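Local coordinates for transmembrane protein (Bartonella henselae, PDB 3PAM) that probably binds oligopeptides as part of a solute-binding component of an ABC-type transport system, at residues 77-83 and 244-248. Sequence-based numbering, arbitrary orientation.
Sequences AVLPEVM and RILIS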
loop_
_atom_site.group_PDB
_atom_site.type_symbol
_atom_site.label_atom_id
_atom_site.label_comp_id
_atom_site.label_asym_id
_atom_site.label_seq_id
_atom_site.Cartn_x
_atom_site.Cartn_y
_atom_site.Cartn_z
ATOM N N ALA A 77 13.629 7.510 -1.780
ATOM C CA ALA A 77 12.937 6.222 -1.853
ATOM C C ALA A 77 12.473 5.676 -0.500
ATOM O O ALA A 77 11.373 5.143 -0.386
ATOM C CB ALA A 77 13.806 5.188 -2.583
ATOM N N VAL A 78 13.306 5.794 0.524
ATOM C CA VAL A 78 13.006 5.137 1.789
ATOM C C VAL A 78 12.889 6.146 2.917
ATOM O O VAL A 78 13.649 7.114 2.963
ATOM C CB VAL A 78 14.046 4.014 2.106
ATOM C CG1 VAL A 78 13.673 3.241 3.367
ATOM C CG2 VAL A 78 14.147 3.032 0.924
ATOM N N LEU A 79 11.905 5.931 3.793
ATOM C CA LEU A 79 11.735 6.721 5.012
ATOM C C LEU A 79 12.767 6.292 6.034
ATOM O O LEU A 79 13.011 5.095 6.177
ATOM C CB LEU A 79 10.344 6.535 5.625
ATOM C CG LEU A 79 9.134 7.121 4.909
ATOM C CD1 LEU A 79 7.852 6.476 5.417
ATOM C CD2 LEU A 79 9.076 8.643 5.076
ATOM N N PRO A 80 13.363 7.269 6.746
ATOM C CA PRO A 80 14.325 7.057 7.817
ATOM C C PRO A 80 13.910 5.964 8.797
ATOM O O PRO A 80 14.737 5.127 9.141
ATOM C CB PRO A 80 14.401 8.434 8.518
ATOM C CG PRO A 80 13.418 9.332 7.796
ATOM C CD PRO A 80 13.191 8.707 6.462
ATOM N N GLU A 81 12.650 5.953 9.228
ATOM C CA GLU A 81 12.179 4.923 10.164
ATOM C C GLU A 81 12.255 3.523 9.521
ATOM O O GLU A 81 12.527 2.539 10.206
ATOM C CB GLU A 81 10.752 5.190 10.679
ATOM C CG GLU A 81 10.320 6.642 10.777
ATOM C CD GLU A 81 9.368 7.065 9.657
ATOM O OE1 GLU A 81 8.149 6.818 9.775
ATOM O OE2 GLU A 81 9.833 7.676 8.671
ATOM N N VAL A 82 12.012 3.460 8.212
ATOM C CA VAL A 82 12.082 2.214 7.440
ATOM C C VAL A 82 13.533 1.796 7.149
ATOM O O VAL A 82 13.833 0.600 7.112
ATOM C CB VAL A 82 11.296 2.315 6.096
ATOM C CG1 VAL A 82 11.258 0.976 5.390
ATOM C CG2 VAL A 82 9.884 2.812 6.327
HETATM N N MSE A 83 14.417 2.774 6.934
HETATM C CA MSE A 83 15.846 2.498 6.771
HETATM C C MSE A 83 16.470 1.846 8.006
HETATM O O MSE A 83 17.379 1.027 7.870
HETATM C CB MSE A 83 16.638 3.765 6.414
HETATM C CG MSE A 83 16.901 3.972 4.912
HETATM SE SE MSE A 83 17.869 2.526 3.954
HETATM C CE MSE A 83 19.697 3.203 4.095
ATOM N N ARG A 244 11.671 -2.084 1.550
ATOM C CA ARG A 244 11.881 -0.811 2.155
ATOM C C ARG A 244 11.322 0.343 1.349
ATOM O O ARG A 244 10.797 1.269 1.877
ATOM C CB ARG A 244 13.362 -0.632 2.388
ATOM C CG ARG A 244 13.745 -0.835 3.803
ATOM C CD ARG A 244 15.214 -1.126 4.099
ATOM N NE ARG A 244 15.256 -1.440 5.509
ATOM C CZ ARG A 244 15.875 -2.450 6.064
ATOM N NH1 ARG A 244 16.612 -3.252 5.355
ATOM N NH2 ARG A 244 15.751 -2.624 7.351
ATOM N N ILE A 245 11.453 0.245 0.051
ATOM C CA ILE A 245 10.888 1.159 -0.928
ATOM C C ILE A 245 9.386 1.009 -1.044
ATOM O O ILE A 245 8.670 2.000 -1.175
ATOM C CB ILE A 245 11.522 0.942 -2.315
ATOM C CG1 ILE A 245 13.004 1.300 -2.245
ATOM C CG2 ILE A 245 10.807 1.785 -3.386
ATOM C CD1 ILE A 245 13.735 1.109 -3.519
ATOM N N LEU A 246 8.897 -0.222 -1.010
ATOM C CA LEU A 246 7.482 -0.440 -1.227
ATOM C C LEU A 246 6.703 -0.040 0.005
ATOM O O LEU A 246 5.621 0.542 -0.078
ATOM C CB LEU A 246 7.228 -1.887 -1.604
ATOM C CG LEU A 246 7.884 -2.323 -2.913
ATOM C CD1 LEU A 246 7.565 -3.786 -3.177
ATOM C CD2 LEU A 246 7.395 -1.468 -4.038
ATOM N N ILE A 247 7.264 -0.341 1.163
ATOM C CA ILE A 247 6.724 0.193 2.410
ATOM C C ILE A 247 6.672 1.725 2.372
ATOM O O ILE A 247 5.666 2.330 2.756
ATOM C CB ILE A 247 7.539 -0.312 3.626
ATOM C CG1 ILE A 247 7.326 -1.813 3.801
ATOM C CG2 ILE A 247 7.179 0.444 4.924
ATOM C CD1 ILE A 247 8.418 -2.486 4.603
ATOM N N SER A 248 7.748 2.352 1.907
ATOM C CA SER A 248 7.825 3.818 1.916
ATOM C C SER A 248 6.932 4.423 0.864
ATOM O O SER A 248 6.578 5.595 0.947
ATOM C CB SER A 248 9.257 4.299 1.689
ATOM O OG SER A 248 10.066 3.911 2.766
#
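Ser248 meets Leu79 where the last turn of helix 232-249 reaches the start of the short helix 80-84, and its hydroxyl works as a relay. Ser248 OG takes the N-H of Leu79 (N to OG 2.9 Å, 165° at the hydrogen) and donates a hydrogen bond to Arg244 O, one turn earlier, at 2.9 Å. That carbonyl also accepts the helical bond from Ser248 N, so two donors grip it. With chi1 at -65°, OG is turned back over the preceding turn toward Arg244 O yet stays near Leu79 N. Leu79 is the N-cap of helix 80-84; in a domain assigned to the family 5 extracellular solute-binding proteins, the relay joins two helices far apart in the chain. The shortest carbon-to-carbon approach of side chains is Val82 CG1 to Arg244 CG, 3.5 Å. The arginine runs stretched out alongside Val82, antiparallel to it; NE gives a nearly straight bond to Val82 O (3.0 Å), almost in the guanidinium plane, while NH1 forms a salt bridge with Glu67. Ala77 CB and Val78 CG2 form a second apolar patch on Ile245 CG1, with Leu71 touching Val78 and Ile245. Looser is partly exposed Met83, its O 4.0 Å from Arg244 NE, over one guanidinium face.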